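Purine nucleosidase, (IunH-1) (PDB 3T8J) belongs to the nucleoside hydrolase family, with an alpha/beta fold built on a mixed central sheet, and carries a bound sodium ion. Local coordinates at residues Ile6-Ala11 with Val29-Val34; Val60-Asn65 with Leu94-Lys99; Gly148-Gly153 with Pro186-Ile191. All blocks are in the same frame, centred on the assembly; numbering follows the deposited sequence.

Contact 1 (Ile6-Ala11 with Val29-Val34); sequences IDCDTA and VAVTIV. With NA (sodium ion), chain B.
Ile6 opens the pairing of two parallel strands: its N bonds Ala30 O at 3.2 Å, its O takes up Thr32 N, and its CG2 lies alongside CG2 of Val31, both pointing the same way from the sheet. Asp7, on the other face, has its side chain crossing that of Thr32 at about a right angle. Asp7 OD1 receives Thr32 OG1 at 2.6 Å on its anti lone pair, the one away from OD2; Asn126 ND2 gives that oxygen a second bond. The hydroxyl gets there because OG1 sits between the backbone N and carbonyl carbon of Thr32 (chi1 53°). Asp7 OD2 rests 3.6 Å from Val34 CG1. Cys8 continues the register, its N bonding Thr32 O at 2.8 Å and its SG packing on Val31 CG1. Val34 N bonds Cys8 O, the last link of the pairing. Past the strand end, Asp9 OD2 binds the sodium ion at 2.3 Å, joined by Asp14, Ile121, Ser122 and a water, while Asn37 N holds OD1. Thr10 OG1, bonded to Glu43 O, lies against Ile33 CD1. The two strands belong to a beta-alpha-beta unit, 3-8 and 27-33 linked by helix 12-23, with strands 116-120 and 60-62 flanking the pair and helix 40-53 packed on Ile33.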
ATOM      1  N   ILE A   6     -17.026 -12.968 -27.567  1.00 18.99           N
ATOM      2  CA  ILE A   6     -15.571 -12.876 -27.487  1.00 20.18           C
ATOM      3  C   ILE A   6     -15.200 -11.416 -27.255  1.00 19.95           C
ATOM      4  O   ILE A   6     -15.650 -10.540 -27.976  1.00 20.08           O
ATOM      5  CB  ILE A   6     -14.864 -13.493 -28.752  1.00 21.11           C
ATOM      6  CG1 ILE A   6     -13.337 -13.479 -28.602  1.00 20.94           C
ATOM      7  CG2 ILE A   6     -15.295 -12.834 -30.044  1.00 22.67           C
ATOM      8  CD1 ILE A   6     -12.616 -14.243 -29.742  1.00 22.78           C
ATOM      9  N   ASP A   7     -14.392 -11.175 -26.222  1.00 19.69           N
ATOM     10  CA  ASP A   7     -13.985  -9.833 -25.789  1.00 19.93           C
ATOM     11  C   ASP A   7     -12.513  -9.641 -26.132  1.00 20.53           C
ATOM     12  O   ASP A   7     -11.655 -10.377 -25.647  1.00 20.99           O
ATOM     13  CB  ASP A   7     -14.260  -9.678 -24.284  1.00 19.81           C
ATOM     14  CG  ASP A   7     -14.063  -8.243 -23.780  1.00 23.24           C
ATOM     15  OD1 ASP A   7     -14.855  -7.321 -24.109  1.00 22.70           O
ATOM     16  OD2 ASP A   7     -13.069  -8.008 -23.035  1.00 26.77           O
ATOM     17  N   CYS A   8     -12.262  -8.647 -26.990  1.00 20.05           N
ATOM     18  CA  CYS A   8     -10.994  -8.471 -27.720  1.00 20.48           C
ATOM     19  C   CYS A   8     -10.361  -7.076 -27.559  1.00 20.30           C
ATOM     20  O   CYS A   8     -11.010  -6.054 -27.813  1.00 20.69           O
ATOM     21  CB  CYS A   8     -11.242  -8.662 -29.225  1.00 21.46           C
ATOM     22  SG  CYS A   8     -11.812 -10.283 -29.679  1.00 23.87           S
ATOM     23  N   ASP A   9      -9.065  -7.049 -27.204  1.00 20.33           N
ATOM     24  CA  ASP A   9      -8.182  -5.884 -27.406  1.00 20.59           C
ATOM     25  C   ASP A   9      -7.395  -6.175 -28.680  1.00 21.65           C
ATOM     26  O   ASP A   9      -6.232  -6.533 -28.657  1.00 22.42           O
ATOM     27  CB  ASP A   9      -7.276  -5.558 -26.190  1.00 19.45           C
ATOM     28  CG  ASP A   9      -6.360  -6.711 -25.728  1.00 20.72           C
ATOM     29  OD1 ASP A   9      -5.281  -6.414 -25.158  1.00 20.16           O
ATOM     30  OD2 ASP A   9      -6.708  -7.918 -25.843  1.00 22.15           O
ATOM     31  N   THR A  10      -8.110  -6.093 -29.793  1.00 22.11           N
ATOM     32  CA  THR A  10      -7.855  -6.955 -30.956  1.00 22.73           C
ATOM     33  C   THR A  10      -6.458  -6.868 -31.558  1.00 23.18           C
ATOM     34  O   THR A  10      -6.098  -5.849 -32.154  1.00 24.48           O
ATOM     35  CB  THR A  10      -8.836  -6.617 -32.096  1.00 22.41           C
ATOM     36  OG1 THR A  10     -10.143  -6.281 -31.573  1.00 22.95           O
ATOM     37  CG2 THR A  10      -8.929  -7.792 -33.085  1.00 24.41           C
ATOM     38  N   ALA A  11      -5.691  -7.944 -31.416  1.00 23.33           N
ATOM     39  CA  ALA A  11      -4.406  -8.126 -32.086  1.00 23.48           C
ATOM     40  C   ALA A  11      -4.413  -9.546 -32.717  1.00 24.52           C
ATOM     41  O   ALA A  11      -5.477 -10.202 -32.819  1.00 23.77           O
ATOM     42  CB  ALA A  11      -3.251  -7.927 -31.077  1.00 23.88           C
ATOM     43  N   VAL A  29     -22.068 -14.741 -30.824  1.00 22.03           N
ATOM     44  CA  VAL A  29     -23.190 -13.803 -30.883  1.00 22.51           C
ATOM     45  C   VAL A  29     -22.792 -12.305 -30.893  1.00 21.77           C
ATOM     46  O   VAL A  29     -23.594 -11.447 -31.291  1.00 23.32           O
ATOM     47  CB  VAL A  29     -24.194 -14.056 -29.745  1.00 22.86           C
ATOM     48  CG1 VAL A  29     -24.692 -15.526 -29.788  1.00 27.64           C
ATOM     49  CG2 VAL A  29     -23.599 -13.731 -28.372  1.00 23.23           C
ATOM     50  N   ALA A  30     -21.570 -12.003 -30.466  1.00 21.15           N
ATOM     51  CA  ALA A  30     -21.058 -10.629 -30.475  1.00 20.53           C
ATOM     52  C   ALA A  30     -19.574 -10.648 -30.247  1.00 19.61           C
ATOM     53  O   ALA A  30     -19.026 -11.548 -29.617  1.00 19.69           O
ATOM     54  CB  ALA A  30     -21.716  -9.775 -29.385  1.00 20.70           C
ATOM     55  N   VAL A  31     -18.903  -9.624 -30.771  1.00 19.96           N
ATOM     56  CA  VAL A  31     -17.539  -9.285 -30.433  1.00 20.11           C
ATOM     57  C   VAL A  31     -17.567  -7.953 -29.675  1.00 20.28           C
ATOM     58  O   VAL A  31     -18.232  -7.025 -30.090  1.00 21.79           O
ATOM     59  CB  VAL A  31     -16.672  -9.121 -31.692  1.00 20.11           C
ATOM     60  CG1 VAL A  31     -15.217  -8.732 -31.293  1.00 21.69           C
ATOM     61  CG2 VAL A  31     -16.685 -10.353 -32.565  1.00 21.19           C
ATOM     62  N   THR A  32     -16.926  -7.909 -28.511  1.00 19.28           N
ATOM     63  CA  THR A  32     -16.867  -6.705 -27.664  1.00 20.07           C
ATOM     64  C   THR A  32     -15.403  -6.234 -27.652  1.00 20.23           C
ATOM     65  O   THR A  32     -14.493  -7.077 -27.717  1.00 20.76           O
ATOM     66  CB  THR A  32     -17.430  -6.978 -26.236  1.00 20.26           C
ATOM     67  OG1 THR A  32     -16.778  -8.107 -25.649  1.00 22.50           O
ATOM     68  CG2 THR A  32     -18.973  -7.206 -26.310  1.00 19.84           C
ATOM     69  N   ILE A  33     -15.178  -4.914 -27.667  1.00 19.29           N
ATOM     70  CA  ILE A  33     -13.818  -4.352 -27.753  1.00 19.03           C
ATOM     71  C   ILE A  33     -13.452  -3.624 -26.479  1.00 18.26           C
ATOM     72  O   ILE A  33     -14.253  -2.839 -25.962  1.00 18.52           O
ATOM     73  CB  ILE A  33     -13.693  -3.367 -28.948  1.00 19.39           C
ATOM     74  CG1 ILE A  33     -14.245  -3.985 -30.243  1.00 21.43           C
ATOM     75  CG2 ILE A  33     -12.210  -2.937 -29.153  1.00 19.53           C
ATOM     76  CD1 ILE A  33     -13.457  -5.199 -30.739  1.00 21.28           C
ATOM     77  N   VAL A  34     -12.221  -3.845 -26.018  1.00 18.05           N
ATOM     78  CA  VAL A  34     -11.717  -3.265 -24.772  1.00 17.46           C
ATOM     79  C   VAL A  34     -10.305  -2.693 -24.991  1.00 17.78           C
ATOM     80  O   VAL A  34      -9.568  -3.197 -25.850  1.00 18.42           O
ATOM     81  CB  VAL A  34     -11.748  -4.318 -23.629  1.00 17.40           C
ATOM     82  CG1 VAL A  34     -10.721  -5.435 -23.870  1.00 18.50           C
ATOM     83  CG2 VAL A  34     -11.541  -3.662 -22.229  1.00 18.66           C
TER
HETATM   84 NA    NA B 401      -7.166 -10.133 -26.137  1.00 24.44          NA
HETATM   85  O   HOH W   1      -4.974 -10.490 -26.920  1.00 21.68           O

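Contact 2 (Val60-Asn65 with Leu94-Lys99); sequences VYPGAN and LKAQEK
Tyr61 offers one ring face to the aliphatic part of Gln97: Gln97 CG stands 3.9 Å from the ring centroid, 25° off the normal and displaced toward the rim on the CE1 side, a CH-pi contact. Gln97 CB adds a contact of 3.5 Å with Tyr61 CD1. The Gln97 chain bends at its second torsion (chi2 -62°), which carries the amide past the ring, with the two planes 61° apart, and brings NE2 to a water. That water is gripped three ways, accepting from Gln97 NE2 and from Val60 N and donating to Lys95 O, and so ties the start of strand 60-62 to the loop. At the edge of the Tyr61 ring, in its plane, lies Lys99 O, 3.5 Å from CD1.

The two backbones share one direct bond, Gln97 N to Val60 O at 2.9 Å. Pro62 carries the packing onward: its CG meets Ala96 CB at 3.7 Å, and its CD approaches Gln97 O at 3.2 Å. Along its other edge strand 60-62 is bonded to strand 27-33, Tyr61 pairing with Val31 and Ile33, and the side chain of Val60 packs on Leu48 and Leu51 of helix 40-53. The contact thus lays an irregular segment, leading into helix 101-111, along the outermost strand at this end of the chain's central sheet, a surface edge of the alpha/beta core of a nucleoside hydrolase.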
ATOM      1  N   VAL A  60     -20.230  -5.884 -33.622  1.00 21.59           N
ATOM      2  CA  VAL A  60     -19.067  -5.444 -32.868  1.00 20.84           C
ATOM      3  C   VAL A  60     -19.457  -4.242 -32.005  1.00 21.40           C
ATOM      4  O   VAL A  60     -19.905  -3.206 -32.511  1.00 22.20           O
ATOM      5  CB  VAL A  60     -17.880  -5.065 -33.806  1.00 21.30           C
ATOM      6  CG1 VAL A  60     -16.705  -4.544 -33.010  1.00 21.54           C
ATOM      7  CG2 VAL A  60     -17.508  -6.304 -34.664  1.00 22.59           C
ATOM      8  N   TYR A  61     -19.353  -4.416 -30.684  1.00 20.00           N
ATOM      9  CA  TYR A  61     -19.708  -3.389 -29.725  1.00 19.53           C
ATOM     10  C   TYR A  61     -18.464  -2.788 -29.072  1.00 20.42           C
ATOM     11  O   TYR A  61     -17.782  -3.452 -28.264  1.00 20.54           O
ATOM     12  CB  TYR A  61     -20.614  -3.991 -28.622  1.00 19.52           C
ATOM     13  CG  TYR A  61     -21.939  -4.514 -29.104  1.00 19.82           C
ATOM     14  CD1 TYR A  61     -23.021  -3.667 -29.264  1.00 21.25           C
ATOM     15  CD2 TYR A  61     -22.137  -5.884 -29.375  1.00 21.82           C
ATOM     16  CE1 TYR A  61     -24.206  -4.119 -29.719  1.00 22.14           C
ATOM     17  CE2 TYR A  61     -23.355  -6.351 -29.817  1.00 22.82           C
ATOM     18  CZ  TYR A  61     -24.396  -5.470 -29.992  1.00 22.90           C
ATOM     19  OH  TYR A  61     -25.632  -5.908 -30.454  1.00 27.07           O
ATOM     20  N   PRO A  62     -18.163  -1.516 -29.389  1.00 21.06           N
ATOM     21  CA  PRO A  62     -17.071  -0.867 -28.694  1.00 21.18           C
ATOM     22  C   PRO A  62     -17.392  -0.696 -27.211  1.00 20.66           C
ATOM     23  O   PRO A  62     -18.481  -0.251 -26.854  1.00 22.33           O
ATOM     24  CB  PRO A  62     -16.960   0.494 -29.414  1.00 21.84           C
ATOM     25  CG  PRO A  62     -17.572   0.241 -30.785  1.00 23.45           C
ATOM     26  CD  PRO A  62     -18.758  -0.626 -30.405  1.00 23.47           C
ATOM     27  N   GLY A  63     -16.420  -1.006 -26.368  1.00 19.44           N
ATOM     28  CA  GLY A  63     -16.590  -0.874 -24.918  1.00 19.26           C
ATOM     29  C   GLY A  63     -15.652   0.150 -24.312  1.00 19.19           C
ATOM     30  O   GLY A  63     -15.385   1.222 -24.893  1.00 20.43           O
ATOM     31  N   ALA A  64     -15.134  -0.159 -23.132  1.00 18.50           N
ATOM     32  CA  ALA A  64     -14.207   0.730 -22.442  1.00 19.54           C
ATOM     33  C   ALA A  64     -12.957   1.029 -23.270  1.00 19.55           C
ATOM     34  O   ALA A  64     -12.357   0.104 -23.801  1.00 19.23           O
ATOM     35  CB  ALA A  64     -13.797   0.124 -21.095  1.00 20.54           C
ATOM     36  N   ASN A  65     -12.533   2.295 -23.309  1.00 21.22           N
ATOM     37  CA  ASN A  65     -11.261   2.649 -23.935  1.00 21.38           C
ATOM     38  C   ASN A  65     -10.183   3.051 -22.960  1.00 20.78           C
ATOM     39  O   ASN A  65      -9.115   3.539 -23.365  1.00 22.30           O
ATOM     40  CB  ASN A  65     -11.432   3.699 -25.051  1.00 22.91           C
ATOM     41  CG  ASN A  65     -11.699   5.077 -24.535  1.00 28.98           C
ATOM     42  OD1 ASN A  65     -12.062   5.293 -23.382  1.00 30.15           O
ATOM     43  ND2 ASN A  65     -11.517   6.070 -25.431  1.00 35.27           N
ATOM     44  N   LEU A  94     -18.509  -3.081 -43.060  1.00 33.64           N
ATOM     45  CA  LEU A  94     -19.081  -3.193 -41.725  1.00 32.75           C
ATOM     46  C   LEU A  94     -18.763  -1.981 -40.867  1.00 32.29           C
ATOM     47  O   LEU A  94     -17.678  -1.401 -40.993  1.00 32.12           O
ATOM     48  CB  LEU A  94     -18.578  -4.462 -41.018  1.00 32.12           C
ATOM     49  CG  LEU A  94     -18.956  -5.801 -41.673  1.00 32.46           C
ATOM     50  CD1 LEU A  94     -18.358  -6.947 -40.836  1.00 32.23           C
ATOM     51  CD2 LEU A  94     -20.476  -5.982 -41.815  1.00 36.90           C
ATOM     52  N   LYS A  95     -19.713  -1.627 -39.998  1.00 31.47           N
ATOM     53  CA  LYS A  95     -19.577  -0.518 -39.052  1.00 31.40           C
ATOM     54  C   LYS A  95     -19.836  -1.014 -37.631  1.00 29.75           C
ATOM     55  O   LYS A  95     -20.659  -1.916 -37.418  1.00 30.20           O
ATOM     56  CB  LYS A  95     -20.571   0.602 -39.388  1.00 33.59           C
ATOM     57  CG  LYS A  95     -20.353   1.268 -40.779  1.00 38.44           C
ATOM     58  CD  LYS A  95     -21.482   2.239 -41.092  1.00 45.24           C
ATOM     59  CE  LYS A  95     -21.321   2.890 -42.474  1.00 50.25           C
ATOM     60  NZ  LYS A  95     -22.620   3.440 -42.991  1.00 55.33           N
ATOM     61  N   ALA A  96     -19.150  -0.419 -36.659  1.00 28.27           N
ATOM     62  CA  ALA A  96     -19.374  -0.727 -35.244  1.00 27.95           C
ATOM     63  C   ALA A  96     -20.789  -0.348 -34.812  1.00 28.51           C
ATOM     64  O   ALA A  96     -21.391   0.591 -35.340  1.00 30.43           O
ATOM     65  CB  ALA A  96     -18.364   0.018 -34.375  1.00 28.08           C
ATOM     66  N   GLN A  97     -21.340  -1.108 -33.856  1.00 28.63           N
ATOM     67  CA  GLN A  97     -22.566  -0.742 -33.208  1.00 30.71           C
ATOM     68  C   GLN A  97     -22.364   0.502 -32.344  1.00 31.75           C
ATOM     69  O   GLN A  97     -21.252   0.784 -31.907  1.00 31.41           O
ATOM     70  CB  GLN A  97     -23.070  -1.897 -32.320  1.00 30.94           C
ATOM     71  CG  GLN A  97     -23.257  -3.236 -33.051  1.00 33.50           C
ATOM     72  CD  GLN A  97     -24.297  -3.174 -34.140  1.00 38.84           C
ATOM     73  OE1 GLN A  97     -25.439  -2.724 -33.917  1.00 44.08           O
ATOM     74  NE2 GLN A  97     -23.935  -3.649 -35.326  1.00 34.96           N
ATOM     75  N   GLU A  98     -23.457   1.197 -32.039  1.00 35.01           N
ATOM     76  CA  GLU A  98     -23.396   2.374 -31.137  1.00 37.63           C
ATOM     77  C   GLU A  98     -23.427   2.018 -29.650  1.00 37.70           C
ATOM     78  O   GLU A  98     -22.773   2.669 -28.830  1.00 38.36           O
ATOM     79  CB  GLU A  98     -24.534   3.345 -31.453  1.00 41.23           C
ATOM     80  CG  GLU A  98     -24.561   3.826 -32.874  1.00 46.79           C
ATOM     81  CD  GLU A  98     -23.813   5.127 -33.057  1.00 53.04           C
ATOM     82  OE1 GLU A  98     -22.775   5.316 -32.373  1.00 57.14           O
ATOM     83  OE2 GLU A  98     -24.278   5.958 -33.880  1.00 59.10           O
ATOM     84  N   LYS A  99     -24.144   0.959 -29.309  1.00 37.33           N
ATOM     85  CA  LYS A  99     -24.328   0.555 -27.913  1.00 37.72           C
ATOM     86  C   LYS A  99     -23.016   0.121 -27.249  1.00 34.86           C
ATOM     87  O   LYS A  99     -22.234  -0.586 -27.853  1.00 32.57           O
ATOM     88  CB  LYS A  99     -25.328  -0.605 -27.861  1.00 39.33           C
ATOM     89  CG  LYS A  99     -25.701  -1.068 -26.486  1.00 42.96           C
ATOM     90  CD  LYS A  99     -26.739  -2.213 -26.534  1.00 48.56           C
ATOM     91  CE  LYS A  99     -28.101  -1.755 -26.991  1.00 54.89           C
ATOM     92  NZ  LYS A  99     -28.808  -0.947 -25.942  1.00 59.85           N
TER
HETATM   93  O   HOH W   2     -21.167  -4.200 -35.949  1.00 16.74           O
HETATM   94  O   HOH W   3     -19.953   1.858 -27.991  1.00 25.21           O

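Contact 3 (Gly148-Gly153 with Pro186-Ile191); sequences GGAVFG and PWDVII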
ATOM      1  N   GLY A 148      -5.370 -15.073 -18.587  1.00 20.42           N
ATOM      2  CA  GLY A 148      -4.831 -14.067 -17.687  1.00 20.76           C
ATOM      3  C   GLY A 148      -3.992 -14.649 -16.589  1.00 21.11           C
ATOM      4  O   GLY A 148      -4.119 -15.810 -16.257  1.00 21.78           O
ATOM      5  N   GLY A 149      -3.147 -13.800 -16.031  1.00 20.47           N
ATOM      6  CA  GLY A 149      -2.367 -14.092 -14.864  1.00 20.29           C
ATOM      7  C   GLY A 149      -1.014 -14.720 -15.108  1.00 20.78           C
ATOM      8  O   GLY A 149      -0.669 -15.141 -16.230  1.00 21.71           O
ATOM      9  N   ALA A 150      -0.254 -14.775 -14.025  1.00 20.58           N
ATOM     10  CA  ALA A 150       1.041 -15.448 -13.966  1.00 21.46           C
ATOM     11  C   ALA A 150       1.113 -16.111 -12.595  1.00 22.96           C
ATOM     12  O   ALA A 150       1.281 -15.462 -11.562  1.00 23.47           O
ATOM     13  CB  ALA A 150       2.192 -14.454 -14.209  1.00 20.92           C
ATOM     14  N   VAL A 151       0.913 -17.417 -12.594  1.00 23.68           N
ATOM     15  CA  VAL A 151       0.719 -18.149 -11.335  1.00 25.56           C
ATOM     16  C   VAL A 151       2.025 -18.602 -10.726  1.00 26.40           C
ATOM     17  O   VAL A 151       2.033 -19.165  -9.619  1.00 29.37           O
ATOM     18  CB  VAL A 151      -0.280 -19.298 -11.510  1.00 25.33           C
ATOM     19  CG1 VAL A 151      -1.639 -18.728 -11.966  1.00 26.48           C
ATOM     20  CG2 VAL A 151       0.239 -20.323 -12.513  1.00 27.50           C
ATOM     21  N   PHE A 152       3.143 -18.386 -11.428  1.00 26.72           N
ATOM     22  CA  PHE A 152       4.472 -18.555 -10.846  1.00 28.06           C
ATOM     23  C   PHE A 152       5.224 -17.211 -10.856  1.00 27.02           C
ATOM     24  O   PHE A 152       6.442 -17.152 -10.718  1.00 29.10           O
ATOM     25  CB  PHE A 152       5.236 -19.608 -11.639  1.00 27.98           C
ATOM     26  CG  PHE A 152       4.590 -20.958 -11.634  1.00 31.20           C
ATOM     27  CD1 PHE A 152       4.612 -21.739 -10.490  1.00 33.94           C
ATOM     28  CD2 PHE A 152       3.961 -21.455 -12.768  1.00 32.20           C
ATOM     29  CE1 PHE A 152       3.995 -22.989 -10.485  1.00 34.64           C
ATOM     30  CE2 PHE A 152       3.355 -22.697 -12.763  1.00 33.48           C
ATOM     31  CZ  PHE A 152       3.371 -23.454 -11.642  1.00 33.72           C
ATOM     32  N   GLY A 153       4.479 -16.121 -10.998  1.00 26.60           N
ATOM     33  CA  GLY A 153       5.086 -14.795 -11.054  1.00 26.37           C
ATOM     34  C   GLY A 153       6.056 -14.564 -12.204  1.00 26.45           C
ATOM     35  O   GLY A 153       6.975 -13.766 -12.044  1.00 27.83           O
ATOM     36  N   PRO A 186      -3.103 -19.256 -17.511  1.00 22.07           N
ATOM     37  CA  PRO A 186      -2.052 -18.254 -17.226  1.00 20.98           C
ATOM     38  C   PRO A 186      -0.972 -18.125 -18.305  1.00 21.38           C
ATOM     39  O   PRO A 186      -0.644 -19.103 -18.985  1.00 21.64           O
ATOM     40  CB  PRO A 186      -1.410 -18.763 -15.920  1.00 22.24           C
ATOM     41  CG  PRO A 186      -2.249 -19.899 -15.469  1.00 24.50           C
ATOM     42  CD  PRO A 186      -2.965 -20.433 -16.628  1.00 23.28           C
ATOM     43  N   TRP A 187      -0.401 -16.927 -18.394  1.00 21.52           N
ATOM     44  CA  TRP A 187       0.731 -16.670 -19.269  1.00 21.84           C
ATOM     45  C   TRP A 187       1.893 -17.626 -19.031  1.00 22.81           C
ATOM     46  O   TRP A 187       2.507 -18.123 -19.998  1.00 23.06           O
ATOM     47  CB  TRP A 187       1.225 -15.248 -19.035  1.00 21.09           C
ATOM     48  CG  TRP A 187       2.491 -14.900 -19.814  1.00 22.74           C
ATOM     49  CD1 TRP A 187       3.769 -14.810 -19.325  1.00 23.47           C
ATOM     50  CD2 TRP A 187       2.568 -14.626 -21.205  1.00 25.57           C
ATOM     51  NE1 TRP A 187       4.649 -14.499 -20.347  1.00 26.47           N
ATOM     52  CE2 TRP A 187       3.928 -14.372 -21.506  1.00 25.05           C
ATOM     53  CE3 TRP A 187       1.621 -14.547 -22.230  1.00 26.38           C
ATOM     54  CZ2 TRP A 187       4.363 -14.046 -22.803  1.00 27.24           C
ATOM     55  CZ3 TRP A 187       2.067 -14.228 -23.516  1.00 27.27           C
ATOM     56  CH2 TRP A 187       3.413 -13.975 -23.775  1.00 27.55           C
ATOM     57  N   ASP A 188       2.238 -17.867 -17.767  1.00 23.06           N
ATOM     58  CA  ASP A 188       3.421 -18.664 -17.456  1.00 24.57           C
ATOM     59  C   ASP A 188       3.198 -20.173 -17.521  1.00 25.47           C
ATOM     60  O   ASP A 188       4.103 -20.958 -17.203  1.00 27.97           O
ATOM     61  CB  ASP A 188       4.134 -18.195 -16.180  1.00 25.00           C
ATOM     62  CG  ASP A 188       3.226 -18.038 -14.984  1.00 25.25           C
ATOM     63  OD1 ASP A 188       2.022 -18.425 -15.037  1.00 24.77           O
ATOM     64  OD2 ASP A 188       3.755 -17.517 -13.949  1.00 24.88           O
ATOM     65  N   VAL A 189       2.006 -20.556 -17.990  1.00 25.65           N
ATOM     66  CA  VAL A 189       1.725 -21.902 -18.453  1.00 26.74           C
ATOM     67  C   VAL A 189       1.842 -21.942 -19.993  1.00 27.29           C
ATOM     68  O   VAL A 189       2.546 -22.790 -20.543  1.00 28.59           O
ATOM     69  CB  VAL A 189       0.331 -22.363 -17.962  1.00 26.55           C
ATOM     70  CG1 VAL A 189      -0.133 -23.632 -18.702  1.00 28.79           C
ATOM     71  CG2 VAL A 189       0.357 -22.548 -16.444  1.00 27.79           C
ATOM     72  N   ILE A 190       1.177 -21.028 -20.683  1.00 25.82           N
ATOM     73  CA  ILE A 190       1.141 -21.098 -22.153  1.00 26.80           C
ATOM     74  C   ILE A 190       2.532 -20.897 -22.787  1.00 27.53           C
ATOM     75  O   ILE A 190       2.764 -21.448 -23.864  1.00 27.65           O
ATOM     76  CB  ILE A 190       0.079 -20.167 -22.803  1.00 27.15           C
ATOM     77  CG1 ILE A 190       0.421 -18.710 -22.610  1.00 26.56           C
ATOM     78  CG2 ILE A 190      -1.318 -20.480 -22.286  1.00 28.47           C
ATOM     79  CD1 ILE A 190       1.234 -18.151 -23.808  1.00 27.96           C
ATOM     80  N   ILE A 191       3.453 -20.187 -22.117  1.00 27.28           N
ATOM     81  CA  ILE A 191       4.805 -19.991 -22.682  1.00 28.47           C
ATOM     82  C   ILE A 191       5.627 -21.271 -22.743  1.00 29.73           C
ATOM     83  O   ILE A 191       6.665 -21.298 -23.392  1.00 31.35           O
ATOM     84  CB  ILE A 191       5.642 -18.873 -21.969  1.00 27.20           C
ATOM     85  CG1 ILE A 191       5.879 -19.201 -20.491  1.00 28.70           C
ATOM     86  CG2 ILE A 191       4.975 -17.511 -22.180  1.00 28.16           C
ATOM     87  CD1 ILE A 191       6.683 -18.118 -19.734  1.00 30.57           C
TER
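The loop 148-153 runs past the start of helix 187-190 with its closest CA pair at Gly149 and Pro186, 4.8 Å apart, and Trp187 N donates to Gly149 O at 2.8 Å. Gly148 O receives a CA-H...O contact from Pro186 CA. The side chain that carries the contact is Asp188, whose carboxylate reaches into the type I turn from Ala150 to Gly153. Its CG stands between its own backbone N and carbonyl carbon (chi1 51°), directing both oxygens at the turn: OD1 takes Val151 N at 2.9 Å on its syn lone pair, and OD2 takes Phe152 N at 2.7 Å, also from the syn side but 31° out of the carboxylate plane. Ile154 N bonds OD2 as well, so the amides of Val151, Phe152 and Ile154 hold the buried carboxylate, which would be expected to stabilise its negative charge. In the alpha/beta fold, this joins the loop after strand 141-147 to the short helix after its neighbour in the sheet, strand 182-185. Around the carboxylate, Ala150 CB and Phe152 CB each lie 3.4 Å from OD2, and the Phe152 ring plane is turned 59° from the carboxylate. Val151 straddles Pro186 and the acid: CG1 packs on Pro186 CG at 3.7 Å, while CG2 lies 3.6 Å from Asp188 OD1. Trp187 sends its indole away from 148-153, against Glu162, Pro235 and Pro237, and Phe152 packs against Phe152 of a second subunit.

In the fold
From the N terminus, contact 1 closes first, bringing strand 27-33 back beside strand 3-8 after helix 12-23. Contact 2 follows, closing the long, mostly irregular excursion between 60-65 and 94-99. Contact 3 comes last, bridging 148-153 and 186-191 across two helices and strand 182-185. The three are in series, none nested or crossing. Contacts 1 and 2 touch, since strands 27-33 and 60-62 are sheet neighbours: Val31 O lies 2.9 Å from Tyr61 N, a probable hydrogen bond. Contact 3 lies just past the C-terminal ends of sheet strands 141-147 and 182-185, its centre about 21 Å from that of contact 1 and 30 Å from that of contact 2, on the opposite side of the chain's centre from contact 2.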